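Local coordinates for proteasome assembly chaperone family protein (Pyrococcus furiosus, PDB 5Y9N) that probably acts as a chaperone-like member of the PAC2 family of proteasome assembly chaperones, and forms a five-chain assembly, at residues 117-122 and 176-181; 121-126 and 182-187; 32-37 and 84-89. All blocks are in the same frame, centred on the assembly; numbering follows the deposited sequence.

Contact 1: residues 117-122 and 176-181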
ATOM      1  N   ALA A 117      -7.743  -3.430 -29.990  1.00 75.25           N
ATOM      2  CA  ALA A 117      -8.053  -2.496 -28.928  1.00 66.33           C
ATOM      3  C   ALA A 117      -9.310  -1.699 -29.245  1.00 69.46           C
ATOM      4  O   ALA A 117      -9.893  -1.825 -30.326  1.00 82.55           O
ATOM      5  CB  ALA A 117      -6.883  -1.559 -28.705  1.00 59.08           C
ATOM      6  N   GLY A 118      -9.726  -0.913 -28.254  1.00 62.68           N
ATOM      7  CA  GLY A 118     -10.930  -0.116 -28.338  1.00 62.45           C
ATOM      8  C   GLY A 118     -10.567   1.327 -28.083  1.00 64.33           C
ATOM      9  O   GLY A 118      -9.522   1.633 -27.494  1.00 72.68           O
ATOM     10  N   MET A 119     -11.418   2.225 -28.544  1.00 71.48           N
ATOM     11  CA  MET A 119     -11.225   3.635 -28.308  1.00 84.07           C
ATOM     12  C   MET A 119     -12.579   4.152 -27.830  1.00 82.07           C
ATOM     13  O   MET A 119     -13.552   4.163 -28.598  1.00 76.47           O
ATOM     14  CB  MET A 119     -10.773   4.305 -29.588  1.00 92.57           C
ATOM     15  CG  MET A 119     -10.271   5.723 -29.417  1.00100.66           C
ATOM     16  SD  MET A 119     -10.043   6.491 -31.055  1.00102.81           S
ATOM     17  CE  MET A 119      -8.647   5.513 -31.634  1.00101.53           C
ATOM     18  N   GLY A 120     -12.646   4.498 -26.539  1.00 80.64           N
ATOM     19  CA  GLY A 120     -13.880   4.979 -25.936  1.00 86.87           C
ATOM     20  C   GLY A 120     -14.140   6.378 -26.438  1.00 86.43           C
ATOM     21  O   GLY A 120     -13.312   7.267 -26.240  1.00 86.99           O
ATOM     22  N   ILE A 121     -15.261   6.576 -27.117  1.00 86.49           N
ATOM     23  CA  ILE A 121     -15.434   7.794 -27.907  1.00102.01           C
ATOM     24  C   ILE A 121     -16.907   8.131 -28.018  1.00107.54           C
ATOM     25  O   ILE A 121     -17.585   7.809 -29.000  1.00129.21           O
ATOM     26  CB  ILE A 121     -14.626   7.682 -29.249  1.00106.59           C
ATOM     27  CG1 ILE A 121     -13.278   8.489 -29.181  1.00120.97           C
ATOM     28  CG2 ILE A 121     -15.435   7.977 -30.519  1.00106.41           C
ATOM     29  CD1 ILE A 121     -13.241   9.829 -28.436  1.00118.55           C
ATOM     30  N   GLY A 122     -17.393   8.717 -26.925  1.00100.09           N
ATOM     31  CA  GLY A 122     -18.705   9.311 -26.861  1.00105.76           C
ATOM     32  C   GLY A 122     -19.883   8.406 -27.128  1.00 96.53           C
ATOM     33  O   GLY A 122     -19.738   7.204 -27.204  1.00 94.26           O
ATOM     34  N   VAL A 176      -1.508  -1.708 -34.305  1.00 79.46           N
ATOM     35  CA  VAL A 176      -2.659  -1.722 -33.412  1.00 83.78           C
ATOM     36  C   VAL A 176      -3.893  -1.277 -34.185  1.00 84.44           C
ATOM     37  O   VAL A 176      -3.864  -0.247 -34.865  1.00 78.56           O
ATOM     38  CB  VAL A 176      -2.504  -0.759 -32.219  1.00 83.98           C
ATOM     39  CG1 VAL A 176      -3.674  -0.887 -31.271  1.00 78.42           C
ATOM     40  CG2 VAL A 176      -1.203  -1.019 -31.492  1.00 89.03           C
ATOM     41  N   LEU A 177      -4.978  -2.033 -34.030  1.00 73.65           N
ATOM     42  CA  LEU A 177      -6.281  -1.628 -34.519  1.00 77.61           C
ATOM     43  C   LEU A 177      -7.149  -1.233 -33.328  1.00 78.11           C
ATOM     44  O   LEU A 177      -7.206  -1.958 -32.322  1.00 69.05           O
ATOM     45  CB  LEU A 177      -6.940  -2.792 -35.241  1.00 73.70           C
ATOM     46  CG  LEU A 177      -6.158  -3.322 -36.443  1.00 67.19           C
ATOM     47  CD1 LEU A 177      -6.834  -4.603 -36.933  1.00 74.24           C
ATOM     48  CD2 LEU A 177      -6.018  -2.256 -37.538  1.00 80.65           C
ATOM     49  N   LEU A 178      -7.826  -0.093 -33.459  1.00 73.56           N
ATOM     50  CA  LEU A 178      -8.651   0.442 -32.391  1.00 76.14           C
ATOM     51  C   LEU A 178     -10.056   0.652 -32.904  1.00 73.74           C
ATOM     52  O   LEU A 178     -10.284   1.537 -33.725  1.00 70.50           O
ATOM     53  CB  LEU A 178      -8.089   1.785 -31.911  1.00 81.66           C
ATOM     54  CG  LEU A 178      -6.653   1.740 -31.426  1.00 80.35           C
ATOM     55  CD1 LEU A 178      -5.725   2.210 -32.525  1.00 85.94           C
ATOM     56  CD2 LEU A 178      -6.459   2.590 -30.186  1.00 83.25           C
ATOM     57  N   GLY A 179     -10.996  -0.142 -32.407  1.00 80.63           N
ATOM     58  CA  GLY A 179     -12.391   0.043 -32.764  1.00 84.28           C
ATOM     59  C   GLY A 179     -12.986   1.133 -31.879  1.00 81.39           C
ATOM     60  O   GLY A 179     -12.985   0.997 -30.652  1.00 84.91           O
ATOM     61  N   GLU A 180     -13.502   2.201 -32.495  1.00 88.56           N
ATOM     62  CA  GLU A 180     -14.317   3.171 -31.764  1.00 86.24           C
ATOM     63  C   GLU A 180     -15.508   2.464 -31.116  1.00 82.05           C
ATOM     64  O   GLU A 180     -16.122   1.558 -31.722  1.00 80.51           O
ATOM     65  CB  GLU A 180     -14.844   4.267 -32.689  1.00 86.34           C
ATOM     66  CG  GLU A 180     -13.774   5.270 -33.077  1.00 87.58           C
ATOM     67  CD  GLU A 180     -14.283   6.419 -33.929  1.00 79.83           C
ATOM     68  OE1 GLU A 180     -15.404   6.330 -34.490  1.00 71.55           O
ATOM     69  OE2 GLU A 180     -13.522   7.404 -34.060  1.00 75.93           O
ATOM     70  N   THR A 181     -15.784   2.846 -29.872  1.00 75.27           N
ATOM     71  CA  THR A 181     -16.919   2.290 -29.118  1.00 81.63           C
ATOM     72  C   THR A 181     -17.423   3.347 -28.116  1.00 83.15           C
ATOM     73  O   THR A 181     -16.784   4.409 -27.933  1.00 78.36           O
ATOM     74  CB  THR A 181     -16.536   0.959 -28.407  1.00 78.81           C
ATOM     75  OG1 THR A 181     -17.691   0.337 -27.853  1.00 64.03           O
ATOM     76  CG2 THR A 181     -15.513   1.199 -27.300  1.00 73.41           C
TER
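Two neighbouring parallel strands in the central mixed sheet meet here, A117 to G120 lying beside L178 to T181, and the pairing shows how two parallel strands inside a sheet are joined by bonds that alternate between the two strands. A117 N donates to L177 O at 2.8 Å, a somewhat bent bond (133° at the hydrogen). A117 O then accepts G179 N at 2.9 Å, G179 O takes M119 N, and M119 O takes T181 N. The last bond, I121 N to T181 O at 2.8 Å, carries the pairing one residue beyond the strand end.

Strands 112-120 and 174-181 sit next to each other in the parallel run 80-85, 21-25, 112-120, 174-181 within the nine-stranded sheet of this alpha/beta fold. The chain between them contributes strand 130-134 on the far side of 174-181 and helix 158-169, which packs on the face bearing A117 and V176. On that face M119 reaches across to L178. Its CG stands anti to the backbone N (chi1 -168°), the chain runs on extended and then bends at chi3 (-68°), which swings CE to 3.8 Å from L178 CB and about as near L178 CD2.

Further along, the two side chains of I121 and E180 meet at a slant, I121 CG2 lying 3.9 Å from E180 CD. The buried E180 carboxylate is gripped by two donors, the backbone N of E129 at OE1 and the indole NE1 of W131 at OE2, which probably favours its charged form. On the other face T181 directs CG2 to 3.8 Å from M119 O, while its hydroxyl OG1 is probably hydrogen-bonded to D187 OD2.

Contact 2: residues 121-126 and 182-187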
ATOM      1  N   ILE A 121     -15.261   6.576 -27.117  1.00 86.49           N
ATOM      2  CA  ILE A 121     -15.434   7.794 -27.907  1.00102.01           C
ATOM      3  C   ILE A 121     -16.907   8.131 -28.018  1.00107.54           C
ATOM      4  O   ILE A 121     -17.585   7.809 -29.000  1.00129.21           O
ATOM      5  CB  ILE A 121     -14.626   7.682 -29.249  1.00106.59           C
ATOM      6  CG1 ILE A 121     -13.278   8.489 -29.181  1.00120.97           C
ATOM      7  CG2 ILE A 121     -15.435   7.977 -30.519  1.00106.41           C
ATOM      8  CD1 ILE A 121     -13.241   9.829 -28.436  1.00118.55           C
ATOM      9  N   GLY A 122     -17.393   8.717 -26.925  1.00100.09           N
ATOM     10  CA  GLY A 122     -18.705   9.311 -26.861  1.00105.76           C
ATOM     11  C   GLY A 122     -19.883   8.406 -27.128  1.00 96.53           C
ATOM     12  O   GLY A 122     -19.738   7.204 -27.204  1.00 94.26           O
ATOM     13  N   PHE A 123     -21.058   9.019 -27.249  1.00114.98           N
ATOM     14  CA  PHE A 123     -22.303   8.292 -27.490  1.00117.69           C
ATOM     15  C   PHE A 123     -22.971   8.664 -28.795  1.00122.05           C
ATOM     16  O   PHE A 123     -23.432   7.762 -29.522  1.00119.41           O
ATOM     17  CB  PHE A 123     -23.258   8.520 -26.315  1.00112.69           C
ATOM     18  CG  PHE A 123     -22.808   7.850 -25.057  1.00107.57           C
ATOM     19  CD1 PHE A 123     -23.176   6.522 -24.787  1.00113.07           C
ATOM     20  CD2 PHE A 123     -21.971   8.515 -24.171  1.00103.92           C
ATOM     21  CE1 PHE A 123     -22.741   5.902 -23.635  1.00107.45           C
ATOM     22  CE2 PHE A 123     -21.524   7.884 -23.004  1.00106.12           C
ATOM     23  CZ  PHE A 123     -21.907   6.564 -22.747  1.00111.79           C
ATOM     24  N   PHE A 124     -23.026   9.962 -29.087  1.00121.49           N
ATOM     25  CA  PHE A 124     -23.842  10.449 -30.203  1.00130.54           C
ATOM     26  C   PHE A 124     -23.025  10.553 -31.494  1.00141.73           C
ATOM     27  O   PHE A 124     -22.983  11.622 -32.112  1.00153.00           O
ATOM     28  CB  PHE A 124     -24.499  11.800 -29.838  1.00128.72           C
ATOM     29  CG  PHE A 124     -25.438  11.739 -28.655  1.00123.84           C
ATOM     30  CD1 PHE A 124     -24.962  11.936 -27.361  1.00120.25           C
ATOM     31  CD2 PHE A 124     -26.806  11.513 -28.837  1.00118.64           C
ATOM     32  CE1 PHE A 124     -25.834  11.912 -26.263  1.00112.39           C
ATOM     33  CE2 PHE A 124     -27.681  11.475 -27.745  1.00111.54           C
ATOM     34  CZ  PHE A 124     -27.192  11.681 -26.463  1.00106.71           C
ATOM     35  N   LYS A 125     -22.355   9.461 -31.871  1.00151.45           N
ATOM     36  CA  LYS A 125     -21.610   9.377 -33.145  1.00141.76           C
ATOM     37  C   LYS A 125     -22.379   8.446 -34.094  1.00134.57           C
ATOM     38  O   LYS A 125     -22.819   7.362 -33.676  1.00126.29           O
ATOM     39  CB  LYS A 125     -20.169   8.860 -32.903  1.00154.50           C
ATOM     40  CG  LYS A 125     -19.066   9.634 -33.633  1.00158.66           C
ATOM     41  CD  LYS A 125     -19.244   9.747 -35.149  1.00170.10           C
ATOM     42  CE  LYS A 125     -19.683  11.145 -35.615  1.00173.68           C
ATOM     43  NZ  LYS A 125     -20.328  11.123 -36.964  1.00175.57           N
ATOM     44  N   ASP A 126     -22.537   8.873 -35.348  1.00142.36           N
ATOM     45  CA  ASP A 126     -23.303   8.145 -36.388  1.00143.62           C
ATOM     46  C   ASP A 126     -22.722   6.753 -36.670  1.00132.17           C
ATOM     47  O   ASP A 126     -23.410   5.739 -36.471  1.00133.80           O
ATOM     48  CB  ASP A 126     -23.368   8.945 -37.709  1.00149.18           C
ATOM     49  CG  ASP A 126     -24.205  10.221 -37.617  1.00148.04           C
ATOM     50  OD1 ASP A 126     -24.196  10.913 -36.574  1.00148.22           O
ATOM     51  OD2 ASP A 126     -24.842  10.555 -38.632  1.00131.39           O
ATOM     52  N   PHE A 182     -18.554   3.042 -27.478  1.00 89.59           N
ATOM     53  CA  PHE A 182     -19.180   3.947 -26.502  1.00 83.58           C
ATOM     54  C   PHE A 182     -18.216   4.253 -25.370  1.00 81.43           C
ATOM     55  O   PHE A 182     -17.995   5.414 -25.024  1.00 80.71           O
ATOM     56  CB  PHE A 182     -20.445   3.352 -25.905  1.00 75.75           C
ATOM     57  CG  PHE A 182     -21.484   3.008 -26.911  1.00 73.64           C
ATOM     58  CD1 PHE A 182     -22.307   4.000 -27.434  1.00 83.47           C
ATOM     59  CD2 PHE A 182     -21.660   1.685 -27.335  1.00 75.59           C
ATOM     60  CE1 PHE A 182     -23.294   3.683 -28.364  1.00 82.77           C
ATOM     61  CE2 PHE A 182     -22.636   1.353 -28.258  1.00 88.65           C
ATOM     62  CZ  PHE A 182     -23.465   2.361 -28.771  1.00 93.62           C
ATOM     63  N   GLY A 183     -17.631   3.189 -24.822  1.00 83.77           N
ATOM     64  CA  GLY A 183     -16.606   3.317 -23.781  1.00 82.10           C
ATOM     65  C   GLY A 183     -17.006   2.813 -22.412  1.00 85.32           C
ATOM     66  O   GLY A 183     -16.216   2.895 -21.480  1.00 78.50           O
ATOM     67  N   ASP A 184     -18.223   2.276 -22.303  1.00 84.26           N
ATOM     68  CA  ASP A 184     -18.834   1.932 -21.029  1.00 92.75           C
ATOM     69  C   ASP A 184     -19.504   0.551 -21.016  1.00 86.25           C
ATOM     70  O   ASP A 184     -20.228   0.247 -20.070  1.00 92.85           O
ATOM     71  CB  ASP A 184     -19.902   2.993 -20.726  1.00 99.66           C
ATOM     72  CG  ASP A 184     -21.117   2.882 -21.644  1.00107.21           C
ATOM     73  OD1 ASP A 184     -21.074   2.117 -22.648  1.00111.65           O
ATOM     74  OD2 ASP A 184     -22.136   3.549 -21.374  1.00103.83           O
ATOM     75  N   ARG A 185     -19.331  -0.265 -22.054  1.00 81.98           N
ATOM     76  CA  ARG A 185     -20.054  -1.531 -22.142  1.00 87.90           C
ATOM     77  C   ARG A 185     -19.446  -2.467 -23.172  1.00 92.41           C
ATOM     78  O   ARG A 185     -18.781  -1.997 -24.101  1.00 90.25           O
ATOM     79  CB  ARG A 185     -21.512  -1.282 -22.519  1.00 87.06           C
ATOM     80  CG  ARG A 185     -21.709  -0.951 -23.984  1.00 97.92           C
ATOM     81  CD  ARG A 185     -23.084  -0.370 -24.205  1.00 97.78           C
ATOM     82  NE  ARG A 185     -23.207   0.931 -23.560  1.00 99.08           N
ATOM     83  CZ  ARG A 185     -24.325   1.641 -23.510  1.00104.40           C
ATOM     84  NH1 ARG A 185     -25.429   1.235 -24.130  1.00101.08           N
ATOM     85  NH2 ARG A 185     -24.330   2.799 -22.862  1.00105.06           N
ATOM     86  N   PRO A 186     -19.710  -3.784 -23.038  1.00100.39           N
ATOM     87  CA  PRO A 186     -19.253  -4.726 -24.055  1.00100.53           C
ATOM     88  C   PRO A 186     -19.887  -4.374 -25.387  1.00 91.26           C
ATOM     89  O   PRO A 186     -21.091  -4.189 -25.440  1.00 91.49           O
ATOM     90  CB  PRO A 186     -19.776  -6.087 -23.564  1.00 97.91           C
ATOM     91  CG  PRO A 186     -20.086  -5.885 -22.139  1.00105.37           C
ATOM     92  CD  PRO A 186     -20.526  -4.463 -22.022  1.00102.22           C
ATOM     93  N   ASP A 187     -19.069  -4.297 -26.435  1.00 86.56           N
ATOM     94  CA  ASP A 187     -19.519  -3.848 -27.747  1.00 80.45           C
ATOM     95  C   ASP A 187     -19.143  -4.808 -28.879  1.00 75.01           C
ATOM     96  O   ASP A 187     -18.151  -4.593 -29.566  1.00 76.57           O
ATOM     97  CB  ASP A 187     -18.937  -2.451 -28.010  1.00 67.68           C
ATOM     98  CG  ASP A 187     -19.587  -1.776 -29.186  1.00 71.40           C
ATOM     99  OD1 ASP A 187     -20.410  -2.441 -29.896  1.00 76.30           O
ATOM    100  OD2 ASP A 187     -19.258  -0.581 -29.400  1.00 61.15           O
TER
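The side chains of F123 and F182 cross at about a right angle, F123 CD1 lying 3.8 Å from F182 CD1 in an oblique approach. The same F123 ring offers its rim to a charged pair: D184 OD2 lies in the ring plane, 3.3 Å from F123 CE1 and equally near CZ, and R185 NH2 stands 3.6 Å from F123 CE1, also at the edge. The carboxylate of D184 is turned 72° against the ring. The backbones touch as well, through a CA-H...O contact from F182 CA to G122 O at 3.4 Å.

The second shell fixes the carboxylate. R185 grips D184 side-on with two nitrogens: NE bonds to OD1 at 2.6 Å, and NH2 bonds to the syn lone pair of OD2 at 2.8 Å, both nearly straight and close to the guanidinium plane. The bend of the arginine chain at chi3 (67°) folds the guanidinium back to its neighbour, with F182 CG over one face, toward its rim. F182 in turn is held from outside the two loops by an edge-to-face stack with F128.

No hydrogen bond crosses between these two surface loops. The weakly positive C-H rim of F123 probably draws on the carboxylate oxygen, whose charge the arginine would already largely balance, so the edge contact is probably weak; R185 NH2 lies at the rim, not over the face, so this is no cation-pi stack.

Contact 3: residues 32-37 and 84-89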
ATOM      1  N   VAL A  32     -13.518  -4.508 -26.865  1.00 70.71           N
ATOM      2  CA  VAL A  32     -13.463  -4.543 -28.337  1.00 67.15           C
ATOM      3  C   VAL A  32     -12.403  -5.563 -28.779  1.00 60.77           C
ATOM      4  O   VAL A  32     -12.723  -6.573 -29.405  1.00 67.24           O
ATOM      5  CB  VAL A  32     -13.136  -3.152 -28.922  1.00 65.16           C
ATOM      6  CG1 VAL A  32     -12.931  -3.237 -30.441  1.00 74.79           C
ATOM      7  CG2 VAL A  32     -14.237  -2.148 -28.592  1.00 70.06           C
ATOM      8  N   GLY A  33     -11.149  -5.292 -28.414  1.00 60.64           N
ATOM      9  CA  GLY A  33     -10.069  -6.234 -28.630  1.00 60.16           C
ATOM     10  C   GLY A  33     -10.398  -7.635 -28.198  1.00 64.10           C
ATOM     11  O   GLY A  33     -10.201  -8.590 -28.942  1.00 65.68           O
ATOM     12  N   HIS A  34     -10.933  -7.745 -27.001  1.00 71.57           N
ATOM     13  CA  HIS A  34     -11.151  -9.035 -26.371  1.00 62.69           C
ATOM     14  C   HIS A  34     -12.190  -9.841 -27.116  1.00 65.40           C
ATOM     15  O   HIS A  34     -12.035 -11.039 -27.293  1.00 71.59           O
ATOM     16  CB  HIS A  34     -11.575  -8.815 -24.912  1.00 66.12           C
ATOM     17  CG  HIS A  34     -11.860 -10.072 -24.172  1.00 55.79           C
ATOM     18  ND1 HIS A  34     -10.896 -10.766 -23.480  1.00 62.25           N
ATOM     19  CD2 HIS A  34     -13.009 -10.774 -24.018  1.00 55.82           C
ATOM     20  CE1 HIS A  34     -11.429 -11.854 -22.949  1.00 56.64           C
ATOM     21  NE2 HIS A  34     -12.706 -11.885 -23.267  1.00 61.54           N
ATOM     22  N   ILE A  35     -13.269  -9.195 -27.522  1.00 66.85           N
ATOM     23  CA  ILE A  35     -14.343  -9.892 -28.235  1.00 72.38           C
ATOM     24  C   ILE A  35     -13.855 -10.307 -29.619  1.00 66.61           C
ATOM     25  O   ILE A  35     -14.101 -11.433 -30.045  1.00 63.44           O
ATOM     26  CB  ILE A  35     -15.612  -9.026 -28.342  1.00 70.20           C
ATOM     27  CG1 ILE A  35     -16.273  -8.915 -26.975  1.00 72.20           C
ATOM     28  CG2 ILE A  35     -16.614  -9.632 -29.314  1.00 69.73           C
ATOM     29  CD1 ILE A  35     -17.208  -7.746 -26.832  1.00 75.37           C
ATOM     30  N   ALA A  36     -13.182  -9.381 -30.298  1.00 61.08           N
ATOM     31  CA  ALA A  36     -12.585  -9.643 -31.608  1.00 65.28           C
ATOM     32  C   ALA A  36     -11.647 -10.842 -31.574  1.00 68.24           C
ATOM     33  O   ALA A  36     -11.817 -11.797 -32.330  1.00 73.83           O
ATOM     34  CB  ALA A  36     -11.851  -8.417 -32.106  1.00 62.25           C
ATOM     35  N   ALA A  37     -10.680 -10.811 -30.670  1.00 68.62           N
ATOM     36  CA  ALA A  37      -9.704 -11.897 -30.559  1.00 67.46           C
ATOM     37  C   ALA A  37     -10.380 -13.217 -30.249  1.00 62.04           C
ATOM     38  O   ALA A  37     -10.026 -14.243 -30.811  1.00 77.21           O
ATOM     39  CB  ALA A  37      -8.687 -11.588 -29.496  1.00 66.60           C
ATOM     40  N   ILE A  84      -5.137 -14.133 -25.462  1.00 65.98           N
ATOM     41  CA  ILE A  84      -6.335 -13.738 -24.725  1.00 65.26           C
ATOM     42  C   ILE A  84      -6.018 -13.669 -23.238  1.00 58.90           C
ATOM     43  O   ILE A  84      -5.237 -14.460 -22.711  1.00 79.69           O
ATOM     44  CB  ILE A  84      -7.483 -14.788 -24.888  1.00 67.65           C
ATOM     45  CG1 ILE A  84      -7.819 -15.054 -26.360  1.00 66.83           C
ATOM     46  CG2 ILE A  84      -8.742 -14.383 -24.134  1.00 67.91           C
ATOM     47  CD1 ILE A  84      -8.310 -13.833 -27.103  1.00 70.39           C
ATOM     48  N   ALA A  85      -6.635 -12.723 -22.558  1.00 59.69           N
ATOM     49  CA  ALA A  85      -6.621 -12.622 -21.099  1.00 63.86           C
ATOM     50  C   ALA A  85      -8.043 -12.354 -20.586  1.00 70.70           C
ATOM     51  O   ALA A  85      -8.815 -11.647 -21.229  1.00 69.86           O
ATOM     52  CB  ALA A  85      -5.677 -11.506 -20.677  1.00 62.14           C
ATOM     53  N   ASP A  86      -8.382 -12.920 -19.434  1.00 67.70           N
ATOM     54  CA  ASP A  86      -9.687 -12.625 -18.801  1.00 63.76           C
ATOM     55  C   ASP A  86      -9.623 -11.751 -17.548  1.00 61.47           C
ATOM     56  O   ASP A  86     -10.608 -11.601 -16.861  1.00 77.94           O
ATOM     57  CB  ASP A  86     -10.437 -13.925 -18.537  1.00 65.91           C
ATOM     58  CG  ASP A  86     -11.125 -14.466 -19.770  1.00 58.89           C
ATOM     59  OD1 ASP A  86     -10.958 -13.911 -20.854  1.00 86.08           O
ATOM     60  OD2 ASP A  86     -11.863 -15.450 -19.633  1.00 73.92           O
ATOM     61  N   ILE A  87      -8.485 -11.127 -17.287  1.00 52.48           N
ATOM     62  CA  ILE A  87      -8.298 -10.291 -16.135  1.00 57.83           C
ATOM     63  C   ILE A  87      -7.476  -9.086 -16.531  1.00 62.50           C
ATOM     64  O   ILE A  87      -6.670  -9.145 -17.453  1.00 69.70           O
ATOM     65  CB  ILE A  87      -7.608 -11.039 -14.986  1.00 60.53           C
ATOM     66  CG1 ILE A  87      -6.247 -11.543 -15.366  1.00 63.04           C
ATOM     67  CG2 ILE A  87      -8.436 -12.254 -14.588  1.00 53.94           C
ATOM     68  CD1 ILE A  87      -5.584 -12.366 -14.273  1.00 65.75           C
ATOM     69  N   PHE A  88      -7.694  -7.976 -15.836  1.00 64.96           N
ATOM     70  CA  PHE A  88      -6.809  -6.842 -15.945  1.00 71.21           C
ATOM     71  C   PHE A  88      -5.635  -7.199 -15.096  1.00 60.94           C
ATOM     72  O   PHE A  88      -5.737  -8.051 -14.248  1.00 69.12           O
ATOM     73  CB  PHE A  88      -7.504  -5.569 -15.498  1.00 73.71           C
ATOM     74  CG  PHE A  88      -8.633  -5.178 -16.406  1.00 75.15           C
ATOM     75  CD1 PHE A  88      -8.403  -4.360 -17.507  1.00 69.53           C
ATOM     76  CD2 PHE A  88      -9.935  -5.659 -16.178  1.00 83.90           C
ATOM     77  CE1 PHE A  88      -9.451  -3.989 -18.337  1.00 78.83           C
ATOM     78  CE2 PHE A  88     -10.982  -5.307 -17.015  1.00 77.26           C
ATOM     79  CZ  PHE A  88     -10.752  -4.453 -18.080  1.00 75.96           C
ATOM     80  N   LEU A  89      -4.499  -6.587 -15.385  1.00 67.83           N
ATOM     81  CA  LEU A  89      -3.265  -6.905 -14.676  1.00 71.51           C
ATOM     82  C   LEU A  89      -2.561  -5.629 -14.304  1.00 60.59           C
ATOM     83  O   LEU A  89      -2.671  -4.628 -15.015  1.00 54.89           O
ATOM     84  CB  LEU A  89      -2.367  -7.698 -15.582  1.00 88.47           C
ATOM     85  CG  LEU A  89      -2.851  -9.114 -15.887  1.00 91.62           C
ATOM     86  CD1 LEU A  89      -2.502  -9.484 -17.325  1.00 94.35           C
ATOM     87  CD2 LEU A  89      -2.305 -10.099 -14.881  1.00 82.97           C
TER
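A37 and I84 make the apolar contact between helix and strand, A37 CB facing I84 CD1 at 3.3 Å. I84 sends CG1 beside its backbone N (chi1 -55°), which puts CD1 at the helix and leaves the other branch, CG2, 3.9 Å from H34 CE1, obliquely to the imidazole. One isoleucine thus serves two residues placed one turn apart on the helix.

The polar approaches gather at the edge of the H34 ring. With its CG anti to the backbone N (chi1 179°), the imidazole extends outward from the helix until CE1 comes 3.0 Å from D86 OD1, an oxygen lying in the ring plane, and 3.1 Å from A85 O. Ring and carboxylate planes are 51° apart. The other oxygen of D86 has a long, weak ion pair with R73. Replacing H34 with an alanine would probably open a gap beside I84 CG2 and leave the D86 carboxylate and the A85 carbonyl without the imidazole edge that faces them.

Backbone bonds of the ordinary helical kind run from A36 N to V32 O and from A37 N to G33 O. Helix 32-43 follows strand 21-25 through a glycine-containing turn and packs beside the end of strand 80-85, which lies parallel next to strand 21-25, as a helix laid on the sheet of an alpha/beta fold does.

In the fold
Contacts 1 and 2 are consecutive, sharing I121 and G122, with centres about 9 Å apart: paired strands end and the loops that leave them meet at the surface. Contact 3 lies about 13 Å from contact 1, centre to centre, and is tied to it by V32, whose CG1 approaches A117 O to 3.4 Å and whose CG2 lies 3.8 Å from T181 CG2. Contacts 2 and 3 are about 18 Å apart between centres, yet I35 CD1 still reaches D187 N at 3.9 Å. Helix 32-43, one side of contact 3, thus also touches segments of contacts 1 and 2.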